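Local coordinates for uncharacterized protein (Thermus thermophilus HB8, PDB 6SCE), which acts as a Type III CRISPR defence DNA nuclease that is activated by cyclic oligoadenylate, at residues 552-557 with 576-581; 434-439 with 540-545. All coordinates share one frame; numbering follows the deposited sequence.

Interaction 1. Residues 552-557 with 576-581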
ATOM      1  N   LEU A 552       0.635  11.134   3.587  1.00 35.61           N
ATOM      2  CA  LEU A 552       1.883  11.409   4.290  1.00 32.28           C
ATOM      3  C   LEU A 552       2.951  11.788   3.269  1.00 31.16           C
ATOM      4  O   LEU A 552       3.003  11.227   2.166  1.00 30.71           O
ATOM      5  CB  LEU A 552       2.354  10.173   5.058  1.00 33.61           C
ATOM      6  CG  LEU A 552       3.446  10.423   6.096  1.00 32.55           C
ATOM      7  CD1 LEU A 552       3.008  11.375   7.173  1.00 34.22           C
ATOM      8  CD2 LEU A 552       3.796   9.082   6.724  1.00 36.78           C
ATOM      9  N   TRP A 553       3.803  12.739   3.644  1.00 32.74           N
ATOM     10  CA  TRP A 553       4.901  13.198   2.786  1.00 32.06           C
ATOM     11  C   TRP A 553       6.196  13.121   3.573  1.00 32.39           C
ATOM     12  O   TRP A 553       6.241  13.549   4.723  1.00 33.43           O
ATOM     13  CB  TRP A 553       4.723  14.668   2.384  1.00 35.36           C
ATOM     14  CG  TRP A 553       3.583  14.975   1.459  1.00 33.98           C
ATOM     15  CD1 TRP A 553       2.256  14.966   1.762  1.00 35.83           C
ATOM     16  CD2 TRP A 553       3.684  15.421   0.109  1.00 34.87           C
ATOM     17  NE1 TRP A 553       1.513  15.324   0.656  1.00 35.21           N
ATOM     18  CE2 TRP A 553       2.367  15.626  -0.364  1.00 35.37           C
ATOM     19  CE3 TRP A 553       4.760  15.659  -0.756  1.00 34.34           C
ATOM     20  CZ2 TRP A 553       2.098  16.054  -1.662  1.00 35.31           C
ATOM     21  CZ3 TRP A 553       4.494  16.055  -2.041  1.00 36.95           C
ATOM     22  CH2 TRP A 553       3.167  16.246  -2.491  1.00 36.90           C
ATOM     23  N   PHE A 554       7.228  12.567   2.942  1.00 33.60           N
ATOM     24  CA  PHE A 554       8.584  12.624   3.449  1.00 34.19           C
ATOM     25  C   PHE A 554       9.342  13.665   2.642  1.00 34.48           C
ATOM     26  O   PHE A 554       9.148  13.785   1.430  1.00 36.50           O
ATOM     27  CB  PHE A 554       9.272  11.270   3.301  1.00 35.88           C
ATOM     28  CG  PHE A 554       8.652  10.185   4.125  1.00 35.31           C
ATOM     29  CD1 PHE A 554       8.305  10.410   5.450  1.00 39.04           C
ATOM     30  CD2 PHE A 554       8.423   8.932   3.579  1.00 37.19           C
ATOM     31  CE1 PHE A 554       7.729   9.407   6.208  1.00 39.81           C
ATOM     32  CE2 PHE A 554       7.854   7.924   4.337  1.00 35.37           C
ATOM     33  CZ  PHE A 554       7.520   8.152   5.646  1.00 34.91           C
ATOM     34  N   VAL A 555      10.219  14.396   3.322  1.00 38.00           N
ATOM     35  CA  VAL A 555      10.957  15.490   2.703  1.00 38.59           C
ATOM     36  C   VAL A 555      12.439  15.125   2.635  1.00 38.94           C
ATOM     37  O   VAL A 555      13.007  14.597   3.616  1.00 32.81           O
ATOM     38  CB  VAL A 555      10.807  16.797   3.507  1.00 40.84           C
ATOM     39  CG1 VAL A 555      11.525  17.953   2.808  1.00 42.21           C
ATOM     40  CG2 VAL A 555       9.341  17.138   3.715  1.00 40.86           C
ATOM     41  N   GLU A 556      13.055  15.378   1.477  1.00 38.11           N
ATOM     42  CA  GLU A 556      14.520  15.222   1.332  1.00 41.84           C
ATOM     43  C   GLU A 556      15.072  16.566   0.885  1.00 41.63           C
ATOM     44  O   GLU A 556      14.572  17.135  -0.081  1.00 42.01           O
ATOM     45  CB  GLU A 556      14.875  14.129   0.315  1.00 44.69           C
ATOM     46  CG  GLU A 556      16.371  13.900   0.089  1.00 49.17           C
ATOM     47  CD  GLU A 556      17.074  13.206   1.245  1.00 50.32           C
ATOM     48  OE1 GLU A 556      16.397  12.645   2.131  1.00 53.36           O
ATOM     49  OE2 GLU A 556      18.322  13.209   1.260  1.00 57.05           O
ATOM     50  N   CYS A 557      16.102  17.040   1.588  1.00 41.09           N
ATOM     51  CA  CYS A 557      16.708  18.354   1.358  1.00 44.95           C
ATOM     52  C   CYS A 557      18.176  18.183   1.000  1.00 46.31           C
ATOM     53  O   CYS A 557      18.924  17.574   1.763  1.00 47.54           O
ATOM     54  CB  CYS A 557      16.645  19.198   2.623  1.00 45.26           C
ATOM     55  SG  CYS A 557      14.979  19.716   3.068  1.00 45.92           S
ATOM     56  N   ARG A 576       6.403   4.802  -0.853  1.00 34.81           N
ATOM     57  CA  ARG A 576       5.382   3.819  -1.175  1.00 38.05           C
ATOM     58  C   ARG A 576       5.119   2.866  -0.023  1.00 35.46           C
ATOM     59  O   ARG A 576       3.970   2.662   0.381  1.00 32.80           O
ATOM     60  CB  ARG A 576       5.756   3.006  -2.435  1.00 41.01           C
ATOM     61  CG  ARG A 576       4.762   1.882  -2.766  1.00 46.21           C
ATOM     62  CD  ARG A 576       5.068   1.185  -4.094  1.00 52.84           C
ATOM     63  NE  ARG A 576       6.296   0.378  -4.045  1.00 59.41           N
ATOM     64  CZ  ARG A 576       6.369  -0.926  -3.739  1.00 64.67           C
ATOM     65  NH1 ARG A 576       5.285  -1.641  -3.446  1.00 67.69           N
ATOM     66  NH2 ARG A 576       7.553  -1.531  -3.722  1.00 65.35           N
ATOM     67  N   SER A 577       6.182   2.281   0.505  1.00 35.67           N
ATOM     68  CA  SER A 577       6.042   1.204   1.474  0.50 36.87           C
ATOM     69  C   SER A 577       5.649   1.705   2.854  1.00 35.57           C
ATOM     70  O   SER A 577       4.704   1.190   3.453  1.00 35.40           O
ATOM     71  CB  SER A 577       7.325   0.394   1.540  0.50 38.55           C
ATOM     72  OG  SER A 577       7.550  -0.213   0.288  0.50 41.90           O
ATOM     73  N   VAL A 578       6.360   2.720   3.344  1.00 32.15           N
ATOM     74  CA  VAL A 578       6.148   3.205   4.687  1.00 32.75           C
ATOM     75  C   VAL A 578       5.063   4.305   4.737  1.00 33.16           C
ATOM     76  O   VAL A 578       4.234   4.309   5.646  1.00 35.22           O
ATOM     77  CB  VAL A 578       7.463   3.710   5.323  1.00 34.53           C
ATOM     78  CG1 VAL A 578       7.195   4.317   6.689  1.00 33.36           C
ATOM     79  CG2 VAL A 578       8.484   2.566   5.404  1.00 35.70           C
ATOM     80  N   GLY A 579       5.080   5.221   3.766  1.00 34.45           N
ATOM     81  CA  GLY A 579       4.078   6.291   3.714  1.00 34.14           C
ATOM     82  C   GLY A 579       2.719   5.762   3.246  1.00 31.94           C
ATOM     83  O   GLY A 579       1.674   6.180   3.739  1.00 34.70           O
ATOM     84  N   GLY A 580       2.736   4.872   2.265  1.00 31.39           N
ATOM     85  CA  GLY A 580       1.499   4.294   1.762  1.00 30.62           C
ATOM     86  C   GLY A 580       1.246   4.665   0.321  1.00 29.83           C
ATOM     87  O   GLY A 580       2.027   5.406  -0.327  1.00 29.72           O
ATOM     88  N   VAL A 581       0.171   4.110  -0.209  1.00 27.89           N
ATOM     89  CA  VAL A 581      -0.127   4.221  -1.623  1.00 28.99           C
ATOM     90  C   VAL A 581      -0.369   5.663  -2.066  1.00 30.76           C
ATOM     91  O   VAL A 581      -0.125   5.988  -3.222  1.00 28.50           O
ATOM     92  CB  VAL A 581      -1.285   3.260  -2.035  1.00 32.18           C
ATOM     93  CG1 VAL A 581      -2.644   3.720  -1.526  1.00 33.05           C
ATOM     94  CG2 VAL A 581      -1.313   3.059  -3.512  1.00 33.20           C
TER
HETATM   95  O   HOH W   1      -0.000   8.375   2.913  1.00 30.86           O
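Phe554 and Leu552 of one strand lean on Val578 and Gly579 at the last turn of the helix that follows it, within the beta-alpha-beta unit of strand 551-558, helix 561-579 and strand 584-592. Glu556 and Lys558 lie on this strand and Asp543 on its neighbour, an arrangement consistent with the PD-(D/E)XK nuclease fold. Packing is closest at the Phe554 ring. With CG beside the backbone N (chi1 -65°), the ring reaches the helix and brings CE2 within 3.9 Å of Gly579 N, an oblique approach. Its CZ meets Val578 CG1 at 4.0 Å, the methyl coming in at the ring edge and the two side chains crossing at about a right angle. With no side chain at Gly579, the backbone itself meets the ring; a CB would point toward CE2. Leu552 adds a looser touch, CD2 to Gly579 CA at 4.1 Å, and its side chain also meets Leu428 and Leu429 of helix 425-432. Past Leu552 the contact is no longer direct, and one water lies between the backbones. Val581, just past the helix, packs on an adenine of the bound RNA. The bridging water accepts from Leu552 N and donates to Gly579 O, each at 2.9 Å.

Interaction 2. Residues 434-439 with 540-545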
ATOM      1  N   TYR A 434       6.168   2.378  13.050  1.00 35.75           N
ATOM      2  CA  TYR A 434       7.413   3.143  13.210  1.00 36.82           C
ATOM      3  C   TYR A 434       7.307   4.174  14.324  1.00 37.19           C
ATOM      4  O   TYR A 434       6.258   4.805  14.507  1.00 36.92           O
ATOM      5  CB  TYR A 434       7.765   3.865  11.918  1.00 36.20           C
ATOM      6  CG  TYR A 434       8.221   2.946  10.837  1.00 38.61           C
ATOM      7  CD1 TYR A 434       7.304   2.215  10.100  1.00 39.36           C
ATOM      8  CD2 TYR A 434       9.573   2.763  10.571  1.00 40.06           C
ATOM      9  CE1 TYR A 434       7.720   1.338   9.114  1.00 40.17           C
ATOM     10  CE2 TYR A 434       9.994   1.893   9.576  1.00 40.41           C
ATOM     11  CZ  TYR A 434       9.053   1.178   8.855  1.00 40.34           C
ATOM     12  OH  TYR A 434       9.426   0.309   7.856  1.00 43.10           O
ATOM     13  N   ARG A 435       8.382   4.349  15.082  1.00 35.87           N
ATOM     14  CA  ARG A 435       8.478   5.478  16.025  1.00 41.21           C
ATOM     15  C   ARG A 435       9.301   6.549  15.312  1.00 41.71           C
ATOM     16  O   ARG A 435      10.429   6.308  14.931  1.00 42.67           O
ATOM     17  CB  ARG A 435       9.145   5.087  17.354  1.00 43.89           C
ATOM     18  CG  ARG A 435       9.144   6.225  18.378  1.00 48.42           C
ATOM     19  CD  ARG A 435       9.745   5.835  19.739  1.00 50.11           C
ATOM     20  NE  ARG A 435      11.027   5.135  19.576  1.00 52.31           N
ATOM     21  CZ  ARG A 435      11.219   3.821  19.681  1.00 53.72           C
ATOM     22  NH1 ARG A 435      10.225   2.987  19.977  1.00 58.53           N
ATOM     23  NH2 ARG A 435      12.435   3.330  19.499  1.00 57.31           N
ATOM     24  N   PHE A 436       8.709   7.710  15.072  1.00 37.95           N
ATOM     25  CA  PHE A 436       9.426   8.786  14.430  1.00 40.09           C
ATOM     26  C   PHE A 436      10.252   9.498  15.506  1.00 41.67           C
ATOM     27  O   PHE A 436       9.686  10.158  16.345  1.00 42.58           O
ATOM     28  CB  PHE A 436       8.434   9.757  13.798  1.00 39.92           C
ATOM     29  CG  PHE A 436       9.075  10.957  13.159  1.00 39.87           C
ATOM     30  CD1 PHE A 436      10.273  10.852  12.481  1.00 40.94           C
ATOM     31  CD2 PHE A 436       8.457  12.192  13.218  1.00 44.77           C
ATOM     32  CE1 PHE A 436      10.855  11.960  11.897  1.00 42.69           C
ATOM     33  CE2 PHE A 436       9.038  13.300  12.622  1.00 43.65           C
ATOM     34  CZ  PHE A 436      10.227  13.177  11.965  1.00 39.66           C
ATOM     35  N   GLU A 437      11.574   9.326  15.484  1.00 44.62           N
ATOM     36  CA  GLU A 437      12.459  10.002  16.454  1.00 48.24           C
ATOM     37  C   GLU A 437      12.996  11.291  15.840  1.00 42.64           C
ATOM     38  O   GLU A 437      13.854  11.268  14.963  1.00 41.83           O
ATOM     39  CB  GLU A 437      13.587   9.079  16.913  1.00 51.10           C
ATOM     40  CG  GLU A 437      13.079   8.003  17.866  1.00 55.66           C
ATOM     41  CD  GLU A 437      14.165   7.061  18.369  1.00 60.62           C
ATOM     42  OE1 GLU A 437      15.363   7.298  18.086  1.00 63.90           O
ATOM     43  OE2 GLU A 437      13.809   6.077  19.057  1.00 60.63           O
ATOM     44  N   GLU A 438      12.409  12.402  16.266  1.00 48.26           N
ATOM     45  CA  GLU A 438      12.729  13.706  15.731  1.00 51.38           C
ATOM     46  C   GLU A 438      14.108  14.157  16.217  1.00 53.65           C
ATOM     47  O   GLU A 438      14.450  13.985  17.391  1.00 46.00           O
ATOM     48  CB  GLU A 438      11.687  14.731  16.167  1.00 51.38           C
ATOM     49  CG  GLU A 438      10.368  14.645  15.424  1.00 53.49           C
ATOM     50  CD  GLU A 438       9.306  15.505  16.066  1.00 54.99           C
ATOM     51  OE1 GLU A 438       8.915  16.521  15.478  1.00 62.51           O
ATOM     52  OE2 GLU A 438       8.876  15.175  17.183  1.00 68.53           O
ATOM     53  N   GLU A 439      14.878  14.728  15.299  1.00 53.62           N
ATOM     54  CA  GLU A 439      16.177  15.328  15.618  1.00 58.96           C
ATOM     55  C   GLU A 439      16.047  16.749  16.170  1.00 58.29           C
ATOM     56  O   GLU A 439      16.942  17.224  16.872  1.00 61.96           O
ATOM     57  CB  GLU A 439      17.075  15.354  14.385  1.00 63.37           C
ATOM     58  CG  GLU A 439      18.096  14.234  14.329  1.00 69.32           C
ATOM     59  CD  GLU A 439      19.098  14.452  13.215  1.00 74.55           C
ATOM     60  OE1 GLU A 439      18.658  14.594  12.053  1.00 69.28           O
ATOM     61  OE2 GLU A 439      20.318  14.493  13.503  1.00 83.23           O
ATOM     62  N   THR A 540      16.291   4.253   8.874  1.00 56.30           N
ATOM     63  CA  THR A 540      16.051   5.207   7.773  1.00 53.76           C
ATOM     64  C   THR A 540      15.893   6.627   8.315  1.00 51.36           C
ATOM     65  O   THR A 540      15.209   6.852   9.305  1.00 47.77           O
ATOM     66  CB  THR A 540      14.811   4.849   6.921  1.00 53.52           C
ATOM     67  OG1 THR A 540      15.030   3.621   6.233  1.00 55.76           O
ATOM     68  CG2 THR A 540      14.538   5.916   5.877  1.00 54.67           C
ATOM     69  N   GLU A 541      16.534   7.580   7.643  1.00 49.87           N
ATOM     70  CA  GLU A 541      16.554   8.977   8.065  1.00 47.41           C
ATOM     71  C   GLU A 541      15.757   9.793   7.102  1.00 41.50           C
ATOM     72  O   GLU A 541      15.796   9.535   5.904  1.00 42.23           O
ATOM     73  CB  GLU A 541      17.983   9.535   8.032  1.00 51.74           C
ATOM     74  CG  GLU A 541      18.830   9.158   9.225  1.00 58.10           C
ATOM     75  CD  GLU A 541      20.298   9.479   9.014  1.00 62.35           C
ATOM     76  OE1 GLU A 541      20.593  10.556   8.451  1.00 70.05           O
ATOM     77  OE2 GLU A 541      21.148   8.651   9.406  1.00 69.74           O
ATOM     78  N   VAL A 542      15.064  10.803   7.609  1.00 39.64           N
ATOM     79  CA  VAL A 542      14.403  11.748   6.731  1.00 40.58           C
ATOM     80  C   VAL A 542      14.726  13.175   7.161  1.00 37.00           C
ATOM     81  O   VAL A 542      14.980  13.428   8.325  1.00 42.46           O
ATOM     82  CB  VAL A 542      12.860  11.558   6.735  1.00 40.62           C
ATOM     83  CG1 VAL A 542      12.491  10.187   6.181  1.00 42.98           C
ATOM     84  CG2 VAL A 542      12.308  11.758   8.131  1.00 41.00           C
ATOM     85  N   ASP A 543      14.605  14.113   6.222  1.00 38.90           N
ATOM     86  CA  ASP A 543      14.854  15.545   6.490  1.00 38.68           C
ATOM     87  C   ASP A 543      13.617  16.340   6.907  1.00 40.98           C
ATOM     88  O   ASP A 543      13.712  17.501   7.329  1.00 37.25           O
ATOM     89  CB  ASP A 543      15.471  16.179   5.251  1.00 41.19           C
ATOM     90  CG  ASP A 543      16.843  15.615   4.935  1.00 41.83           C
ATOM     91  OD1 ASP A 543      17.459  15.034   5.839  1.00 42.03           O
ATOM     92  OD2 ASP A 543      17.274  15.735   3.771  1.00 44.14           O
ATOM     93  N   GLY A 544      12.445  15.713   6.778  1.00 37.09           N
ATOM     94  CA  GLY A 544      11.215  16.320   7.199  1.00 37.10           C
ATOM     95  C   GLY A 544      10.051  15.380   6.903  1.00 35.68           C
ATOM     96  O   GLY A 544      10.180  14.415   6.155  1.00 34.68           O
ATOM     97  N   VAL A 545       8.919  15.657   7.527  1.00 36.47           N
ATOM     98  CA  VAL A 545       7.712  14.900   7.245  0.50 36.05           C
ATOM     99  C   VAL A 545       6.509  15.808   7.480  1.00 36.08           C
ATOM    100  O   VAL A 545       6.500  16.651   8.381  1.00 34.94           O
ATOM    101  CB  VAL A 545       7.660  13.576   8.052  0.50 36.39           C
ATOM    102  CG1 VAL A 545       7.643  13.829   9.555  0.50 37.96           C
ATOM    103  CG2 VAL A 545       6.482  12.701   7.639  0.50 37.16           C
TER
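Glu437 OE2 is gripped by two nitrogens of Arg435, NE at 3.0 Å and NH2 at 3.1 Å, in a side-on salt bridge, with OE2 3° out of the guanidinium plane. NE meets the anti lone pair of OE2, whereas NH2 comes nearly along the C-O axis. This pair occupies one side of strand 434-438; Phe436 leaves from the other and makes the contact with residues 540-545. With its CG anti to the backbone N (chi1 177°), the ring is carried out over two valines, whose methyls both come obliquely from the same side of its plane. CE1 meets Val542 CG2 at 4.0 Å, while CE2, on the other side of CZ, approaches Val545 CG1. That 3.4 Å approach of CE2 to CG1 is doubtful in detail because Val545 has two conformers. Replacing Phe436 by an alanine would probably open a gap beside Val542 CG2 and Val545 CG1, which would lose the ring they pack against. Within 540-545, Asp543 and Gly544 both face Val555 in a classic beta bulge, where the chain turns a corner. The ring reaches past strand 519-528, which lies between edge strand 434-438 and strand 541-548; Val545 touches strand 551-558, and Thr540 meets Leu574 of helix 561-579.

Overall arrangement
Interactions 1 and 2 both involve strands of one mixed sheet, their centres 11 Å apart, and both are buried apolar contacts. Interaction 1 is nearer the centre of the chain and joins a strand to its covering helix, with a water linking the backbones and RNA close by. Interaction 2 ties the edge strand to the second strand along by one aromatic ring, and there the buried ring contrasts with the exposed Arg435, paired with Glu437. The two meet where strands 541-548 and 551-558 run side by side: Cys557 N probably bonds to Asp543 OD2 and Val555 N to Gly544 O, each at 2.8 Å. Tyr434 OH also packs against Val578 CG2.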